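Coat protein (Sulfolobus turreted icosahedral virus, PDB 2BBD) is the coat protein that probably builds the icosahedral shell of an archaeal virus, with a fold sharing ancestry with capsid proteins of eukaryotic and bacterial viruses. Local coordinates at residues Q162-L165 with G169-A172; R122-M127 with L178-P183; I22-P25 with F29-K32; I273-R276 with D282-L285. All coordinates share one frame; numbering follows the deposited sequence.

Contact 1: Q162-L165 with G169-A172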
# COMPACT_ATOMS: atom_id res chain seq x y z
N GLN A 162 13.18 -1.50 -29.94
CA GLN A 162 13.54 -0.20 -30.49
C GLN A 162 13.38 0.89 -29.44
O GLN A 162 14.26 1.74 -29.26
CB GLN A 162 12.68 0.13 -31.71
CG GLN A 162 12.97 1.48 -32.38
CD GLN A 162 14.41 1.61 -32.86
OE1 GLN A 162 15.31 1.95 -32.08
NE2 GLN A 162 14.64 1.33 -34.14
N GLU A 163 12.25 0.87 -28.73
CA GLU A 163 12.02 1.88 -27.70
C GLU A 163 13.06 1.75 -26.60
O GLU A 163 13.55 2.75 -26.09
CB GLU A 163 10.62 1.74 -27.09
CG GLU A 163 10.35 2.81 -26.04
CD GLU A 163 8.92 2.82 -25.53
OE1 GLU A 163 8.58 3.74 -24.75
OE2 GLU A 163 8.13 1.91 -25.90
N ILE A 164 13.41 0.51 -26.26
CA ILE A 164 14.40 0.26 -25.22
C ILE A 164 15.77 0.84 -25.60
O ILE A 164 16.44 1.46 -24.77
CB ILE A 164 14.52 -1.25 -24.94
CG1 ILE A 164 13.25 -1.73 -24.22
CG2 ILE A 164 15.77 -1.54 -24.12
CD1 ILE A 164 13.27 -3.19 -23.84
N LEU A 165 16.18 0.64 -26.85
CA LEU A 165 17.46 1.18 -27.31
C LEU A 165 17.39 2.71 -27.24
O LEU A 165 18.32 3.36 -26.77
CB LEU A 165 17.75 0.74 -28.74
CG LEU A 165 18.22 -0.70 -28.95
CD1 LEU A 165 18.41 -0.96 -30.44
CD2 LEU A 165 19.53 -0.93 -28.20
N GLY A 169 18.88 1.65 -23.75
CA GLY A 169 19.16 0.23 -23.73
C GLY A 169 19.05 -0.42 -22.36
O GLY A 169 18.22 -0.05 -21.53
N LEU A 170 19.92 -1.41 -22.13
CA LEU A 170 19.95 -2.17 -20.90
C LEU A 170 21.02 -1.65 -19.95
O LEU A 170 21.89 -0.88 -20.34
CB LEU A 170 20.23 -3.64 -21.22
CG LEU A 170 19.08 -4.53 -21.69
CD1 LEU A 170 18.05 -3.75 -22.45
CD2 LEU A 170 19.66 -5.64 -22.54
N GLY A 171 20.94 -2.09 -18.70
CA GLY A 171 21.92 -1.67 -17.71
C GLY A 171 23.14 -2.57 -17.76
O GLY A 171 23.14 -3.61 -18.42
N ALA A 172 24.18 -2.17 -17.03
CA ALA A 172 25.45 -2.89 -16.97
C ALA A 172 25.37 -4.41 -16.95
O ALA A 172 26.16 -5.08 -17.62
CB ALA A 172 26.26 -2.41 -15.78

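Contact 2: R122-M127 with L178-P183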
# COMPACT_ATOMS: atom_id res chain seq x y z
N ARG A 122 6.79 0.68 -14.81
CA ARG A 122 6.79 0.01 -16.11
C ARG A 122 7.76 -1.15 -15.99
O ARG A 122 8.87 -1.10 -16.49
CB ARG A 122 7.19 0.95 -17.24
CG ARG A 122 6.62 0.50 -18.58
CD ARG A 122 7.02 1.40 -19.72
NE ARG A 122 8.46 1.38 -19.95
CZ ARG A 122 9.06 1.97 -20.98
NH1 ARG A 122 8.34 2.63 -21.88
NH2 ARG A 122 10.38 1.89 -21.11
N PHE A 123 7.31 -2.18 -15.29
CA PHE A 123 8.08 -3.38 -15.01
C PHE A 123 8.37 -4.22 -16.25
O PHE A 123 7.47 -4.58 -17.00
CB PHE A 123 7.30 -4.22 -13.99
CG PHE A 123 8.11 -5.30 -13.35
CD1 PHE A 123 9.09 -4.99 -12.42
CD2 PHE A 123 7.88 -6.64 -13.67
CE1 PHE A 123 9.84 -6.00 -11.81
CE2 PHE A 123 8.62 -7.65 -13.07
CZ PHE A 123 9.61 -7.34 -12.14
N PRO A 124 9.66 -4.55 -16.48
CA PRO A 124 10.08 -5.35 -17.63
C PRO A 124 9.80 -6.83 -17.38
O PRO A 124 10.71 -7.66 -17.27
CB PRO A 124 11.57 -5.04 -17.72
CG PRO A 124 11.97 -4.94 -16.27
CD PRO A 124 10.81 -4.16 -15.64
N ALA A 125 8.51 -7.16 -17.30
CA ALA A 125 8.06 -8.51 -17.01
C ALA A 125 8.57 -9.59 -17.96
O ALA A 125 8.82 -10.71 -17.54
CB ALA A 125 6.54 -8.54 -16.97
N THR A 126 8.74 -9.24 -19.23
CA THR A 126 9.23 -10.21 -20.21
C THR A 126 10.71 -10.55 -20.01
O THR A 126 11.24 -11.43 -20.66
CB THR A 126 9.02 -9.69 -21.64
OG1 THR A 126 9.71 -8.45 -21.81
CG2 THR A 126 7.54 -9.48 -21.92
N MSE A 127 11.37 -9.86 -19.08
CA MSE A 127 12.78 -10.09 -18.84
C MSE A 127 13.08 -10.77 -17.51
O MSE A 127 14.24 -11.06 -17.20
CB MSE A 127 13.54 -8.77 -18.95
CG MSE A 127 13.50 -8.19 -20.36
SE MSE A 127 14.49 -6.54 -20.58
CE MSE A 127 16.29 -7.26 -20.55
N LEU A 178 17.85 0.06 -18.78
CA LEU A 178 18.59 1.03 -17.98
C LEU A 178 17.64 1.98 -17.24
O LEU A 178 17.85 2.27 -16.06
CB LEU A 178 19.52 1.85 -18.88
CG LEU A 178 20.42 2.89 -18.20
CD1 LEU A 178 21.51 2.19 -17.40
CD2 LEU A 178 21.04 3.79 -19.27
N ALA A 179 16.62 2.46 -17.94
CA ALA A 179 15.65 3.40 -17.37
C ALA A 179 14.57 2.74 -16.52
O ALA A 179 13.43 3.21 -16.47
CB ALA A 179 14.99 4.20 -18.50
N THR A 180 14.92 1.66 -15.84
CA THR A 180 13.96 0.95 -15.01
C THR A 180 13.76 1.51 -13.60
O THR A 180 14.72 1.74 -12.87
CB THR A 180 14.34 -0.55 -14.88
OG1 THR A 180 14.18 -1.20 -16.15
CG2 THR A 180 13.45 -1.24 -13.84
N VAL A 181 12.50 1.73 -13.25
CA VAL A 181 12.12 2.20 -11.93
C VAL A 181 11.33 1.05 -11.29
O VAL A 181 10.26 0.68 -11.78
CB VAL A 181 11.22 3.46 -11.98
CG1 VAL A 181 10.84 3.87 -10.57
CG2 VAL A 181 11.95 4.60 -12.68
N LEU A 182 11.87 0.49 -10.22
CA LEU A 182 11.22 -0.62 -9.51
C LEU A 182 10.51 -0.17 -8.24
O LEU A 182 11.13 0.34 -7.31
CB LEU A 182 12.26 -1.67 -9.12
CG LEU A 182 13.02 -2.40 -10.23
CD1 LEU A 182 13.99 -3.40 -9.61
CD2 LEU A 182 12.02 -3.11 -11.14
N PRO A 183 9.18 -0.37 -8.18
CA PRO A 183 8.47 0.04 -6.97
C PRO A 183 8.90 -0.84 -5.80
O PRO A 183 9.22 -2.02 -5.99
CB PRO A 183 7.00 -0.16 -7.35
CG PRO A 183 7.07 -1.29 -8.34
CD PRO A 183 8.25 -0.91 -9.18
O HOH W 1 11.81 -1.24 -17.44
O HOH W 2 10.26 1.15 -14.84

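Contact 3: I22-P25 with F29-K32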
# COMPACT_ATOMS: atom_id res chain seq x y z
N ILE A 22 -0.69 -16.43 -6.88
CA ILE A 22 -1.18 -16.22 -8.23
C ILE A 22 -0.02 -15.93 -9.16
O ILE A 22 0.78 -15.03 -8.90
CB ILE A 22 -2.18 -15.04 -8.28
CG1 ILE A 22 -3.35 -15.31 -7.33
CG2 ILE A 22 -2.70 -14.86 -9.69
CD1 ILE A 22 -4.29 -14.10 -7.17
N LYS A 23 0.10 -16.69 -10.24
CA LYS A 23 1.18 -16.46 -11.18
C LYS A 23 0.75 -15.37 -12.14
O LYS A 23 -0.34 -15.42 -12.70
CB LYS A 23 1.49 -17.74 -11.96
CG LYS A 23 2.73 -17.62 -12.84
CD LYS A 23 3.97 -17.27 -12.01
CE LYS A 23 5.23 -17.64 -12.77
NZ LYS A 23 5.20 -19.07 -13.22
N ILE A 24 1.60 -14.37 -12.32
CA ILE A 24 1.29 -13.27 -13.22
C ILE A 24 1.92 -13.54 -14.58
O ILE A 24 3.12 -13.78 -14.68
CB ILE A 24 1.81 -11.94 -12.65
CG1 ILE A 24 1.17 -11.69 -11.28
CG2 ILE A 24 1.52 -10.80 -13.61
CD1 ILE A 24 -0.35 -11.63 -11.31
N PRO A 25 1.11 -13.52 -15.65
CA PRO A 25 1.61 -13.77 -17.02
C PRO A 25 2.54 -12.65 -17.50
O PRO A 25 2.26 -11.47 -17.28
CB PRO A 25 0.33 -13.83 -17.85
CG PRO A 25 -0.74 -14.17 -16.84
CD PRO A 25 -0.35 -13.36 -15.65
N PHE A 29 5.52 -5.82 -20.89
CA PHE A 29 5.88 -5.04 -19.72
C PHE A 29 4.56 -4.81 -18.98
O PHE A 29 3.50 -4.75 -19.61
CB PHE A 29 6.52 -3.71 -20.13
CG PHE A 29 8.00 -3.80 -20.42
CD1 PHE A 29 8.83 -2.70 -20.19
CD2 PHE A 29 8.56 -4.98 -20.92
CE1 PHE A 29 10.21 -2.77 -20.46
CE2 PHE A 29 9.94 -5.06 -21.19
CZ PHE A 29 10.76 -3.95 -20.96
N ILE A 30 4.62 -4.67 -17.67
CA ILE A 30 3.42 -4.47 -16.85
C ILE A 30 3.43 -3.13 -16.13
O ILE A 30 4.38 -2.81 -15.42
CB ILE A 30 3.30 -5.61 -15.80
CG1 ILE A 30 3.13 -6.95 -16.52
CG2 ILE A 30 2.16 -5.32 -14.83
CD1 ILE A 30 3.31 -8.17 -15.61
N ARG A 31 2.37 -2.34 -16.32
CA ARG A 31 2.27 -1.04 -15.67
C ARG A 31 1.52 -1.19 -14.34
O ARG A 31 1.81 -0.49 -13.37
CB ARG A 31 1.57 -0.04 -16.58
CG ARG A 31 2.37 0.32 -17.83
CD ARG A 31 1.61 1.30 -18.67
NE ARG A 31 1.54 2.60 -17.99
CZ ARG A 31 2.56 3.45 -17.93
NH1 ARG A 31 3.71 3.14 -18.52
NH2 ARG A 31 2.44 4.60 -17.28
N LYS A 32 0.55 -2.09 -14.30
CA LYS A 32 -0.17 -2.31 -13.06
C LYS A 32 -0.98 -3.60 -12.99
O LYS A 32 -1.22 -4.27 -14.00
CB LYS A 32 -1.07 -1.11 -12.73
CG LYS A 32 -2.37 -0.99 -13.50
CD LYS A 32 -3.23 0.13 -12.89
CE LYS A 32 -4.56 0.33 -13.63
NZ LYS A 32 -5.50 -0.81 -13.46

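Contact 4: I273-R276 with D282-L285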
# COMPACT_ATOMS: atom_id res chain seq x y z
N ILE A 273 2.04 11.35 4.20
CA ILE A 273 3.11 12.33 4.12
C ILE A 273 3.73 12.29 2.73
O ILE A 273 4.45 11.35 2.40
CB ILE A 273 4.27 12.04 5.11
CG1 ILE A 273 3.80 12.20 6.55
CG2 ILE A 273 5.45 12.96 4.81
CD1 ILE A 273 3.05 11.00 7.07
N ASP A 274 3.43 13.29 1.91
CA ASP A 274 4.02 13.36 0.58
C ASP A 274 5.33 14.10 0.76
O ASP A 274 5.36 15.33 0.90
CB ASP A 274 3.11 14.10 -0.39
CG ASP A 274 1.87 13.30 -0.75
OD1 ASP A 274 0.84 13.44 -0.05
OD2 ASP A 274 1.92 12.53 -1.72
N PHE A 275 6.43 13.35 0.77
CA PHE A 275 7.76 13.91 0.96
C PHE A 275 8.15 15.08 0.07
O PHE A 275 8.78 16.02 0.55
CB PHE A 275 8.79 12.78 0.87
CG PHE A 275 8.62 11.73 1.94
CD1 PHE A 275 8.85 12.03 3.28
CD2 PHE A 275 8.18 10.44 1.61
CE1 PHE A 275 8.66 11.06 4.28
CE2 PHE A 275 7.98 9.47 2.59
CZ PHE A 275 8.22 9.79 3.94
N ARG A 276 7.78 15.05 -1.21
CA ARG A 276 8.14 16.15 -2.10
C ARG A 276 7.59 17.48 -1.62
O ARG A 276 8.05 18.54 -2.05
CB ARG A 276 7.63 15.89 -3.52
CG ARG A 276 6.13 15.87 -3.64
CD ARG A 276 5.69 15.90 -5.10
NE ARG A 276 4.24 15.73 -5.23
CZ ARG A 276 3.33 16.44 -4.57
NH1 ARG A 276 3.70 17.40 -3.72
NH2 ARG A 276 2.04 16.19 -4.76
N ASP A 282 11.32 13.83 -4.33
CA ASP A 282 11.15 12.75 -3.38
C ASP A 282 12.38 12.62 -2.51
O ASP A 282 13.46 13.10 -2.86
CB ASP A 282 10.90 11.42 -4.09
CG ASP A 282 9.68 11.46 -4.98
OD1 ASP A 282 8.64 12.01 -4.57
OD2 ASP A 282 9.76 10.91 -6.10
N LEU A 283 12.22 11.95 -1.38
CA LEU A 283 13.32 11.74 -0.45
C LEU A 283 14.19 10.58 -0.92
O LEU A 283 13.85 9.41 -0.74
CB LEU A 283 12.76 11.44 0.95
CG LEU A 283 13.79 11.32 2.07
CD1 LEU A 283 14.58 12.63 2.16
CD2 LEU A 283 13.07 11.03 3.38
N ASP A 284 15.33 10.91 -1.53
CA ASP A 284 16.24 9.90 -2.06
C ASP A 284 17.28 9.46 -1.05
O ASP A 284 18.25 10.17 -0.77
CB ASP A 284 16.92 10.44 -3.32
CG ASP A 284 17.95 9.48 -3.88
OD1 ASP A 284 18.12 8.36 -3.34
OD2 ASP A 284 18.61 9.84 -4.88
N LEU A 285 17.10 8.26 -0.51
CA LEU A 285 18.03 7.72 0.46
C LEU A 285 18.82 6.54 -0.10
O LEU A 285 19.33 5.72 0.65
CB LEU A 285 17.29 7.29 1.72
CG LEU A 285 16.46 8.37 2.44
CD1 LEU A 285 15.98 7.79 3.76
CD2 LEU A 285 17.29 9.63 2.69
O HOH W 3 7.10 12.83 -2.58

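Contact 1: Q162-L165 with G169-A172
The flat groups at this junction are peptides: the I164 carbonyl receives the N-H of G169 from a position tilted 27° off its plane. G169 N donates to I164 O at 2.7 Å, and the N-H...O angle of 142° makes the bond clearly bent. Spanning five residues, this is an i+5 to i backbone bond at the C-terminal end of helix 161-166, where the chain leaves for the long loop before strand 182-193. G169 has a positive phi (69°) and no side chain, and the backbone passes close to the last helical turn. Beside the bond is a small apolar touch. I164 sends CG2 opposite its backbone N, which brings the methyl to 3.8 Å from G169 CA, and the L170 side chain, though its CB does not aim at the helix, swings its end back to meet it. The loop is tied further on by backbone bonding between G169 and L178, L170 packs on M127, and on the helix E163 forms a salt bridge with R122. The one side-chain to side-chain touch is methyl on methyl, I164 CG2 to L170 CD1 at 3.6 Å.

Contact 2: R122-M127 with L178-P183
F123 and L182 make the closest touch here: a single methyl, L182 CD2, sits at the edge of the phenyl ring near its plane, 3.7 Å from F123 CE1 and equally near CD1. The ring gets there because F123 places CG opposite its backbone N (chi1 -165°). Next to it the proline ring brushes the threonine methyl, P124 CD to T180 CG2 at 4.3 Å. Beside this apolar pair two waters do the polar work. Water 1 donates to R122 O at 3.1 Å and to T180 OG1 at 2.7 Å; water 2 accepts from V181 N at 2.8 Å and gives R122 O a second, weak bond. T180 OG1 in turn bonds P177 O. One shell further out, F123 packs edge-to-face with Y68 and pairs by backbone with I30, while P124 centres an inverse gamma turn and its O takes the N-H of M127 at 2.9 Å. The R122 guanidinium is held by E157, E163 and E167. L178-P183 is the chain entering strand 182-193, consistent with the link between two jelly rolls, and it packs on the end of strand 108-123, in another sheet. No hydrogen bond runs directly between the segments: they meet through methyl and ring packing, and R122 O is linked by water to the T180 hydroxyl and, more weakly, to V181 N.

Contact 3: I22-P25 with F29-K32
I30 reaches for I24 and P25 with the last atom of its longer branch. From CB, which points toward the opposite segment, CG1 leaves beside the backbone N and opposite the carbonyl carbon (chi1 -63°), and the chain then runs on extended to CD1 (chi2 167°). CG1 works as a spacer; CD1 makes both touches, meeting I24 CG2 at 3.8 Å and P25 O, also at 3.8 Å. I24 answers with its short branch, the methyl that lies opposite its own backbone N, so the two isoleucines meet methyl to methyl with their chains at a slant. P25 O is only brushed by CD1; its hydrogen bond comes from Y156 OH. The backbones stay well separated, with the nearest CA pair, P25 and I30, 9.5 Å apart: the connection is small, a methyl-methyl touch plus a methyl against a carbonyl oxygen. After I30 the strand turns a corner, and R31 and K32 both face T155 in a classic beta bulge. The contact bridges two sheets, consistent with the packed sheets of a jelly roll. I24, on the outermost strand 19-24, pairs by backbone with I131 of strand 131-137, on which I30 also packs; I30 itself belongs to strand 29-43, which lies between strands 145-158 and 108-123.

Contact 4: I273-R276 with D282-L285
F275 and L283 face each other at their roots: both CB atoms point toward the other segment and lie 4.2 Å apart, F275 CB to L283 CB, with the leucine methylene oblique to the phenyl ring. F275 CB is also 4.2 Å from L283 N, so the aromatic residue leans on the start of the short strand. One face of the F275 ring carries I273 O, 3.9 Å above the plane and offset toward the rim. The second pair is arranged differently. D282 directs its CB away, yet its carboxylate folds back, and OD1 comes 4.1 Å from R276 CB. R276 takes the torsion that sets CG between backbone N and carbonyl carbon (chi1 65°) and runs extended, its end leading away to a salt bridge with E260; R276 NE therefore stays 5.8 Å from D282 OD1. Water 3 links the carboxylate to the backbone instead, accepting from R276 N at 2.7 Å and donating to D282 OD1 at 2.6 Å, while D282 OD2 bonds Y312 OH. The segments are the two ends of an interruption in strand 270-284, and both pair with strand 210-219, F275 with K212 and L283 with Y211. Chemically, the aspartate reaches the 3-10 segment 275-276 by one water to the R276 backbone N-H, not through its guanidinium group, and its negative charge may favour that N-H.

Overall arrangement
Contacts 1, 2 and 3 gather on one side of the chain's centre, while contact 4 sits apart. Along the chain contact 3 comes first; the two halves of contact 2 then bracket contact 1, and contact 4 follows. Contacts 1 and 2 lie 11 Å apart between centres and touch through G169 O and L178 N; contacts 2 and 3, 12 Å apart, join where strands 108-123 and 29-43 pair. Contact 4 is 21 Å from contact 2, their nearest atoms about 8 Å apart. Strands 19-24, 182-193 and 270-284 all belong to the eight-stranded sheet, which runs from one half of the chain into the other, in keeping with a double jelly-roll coat protein.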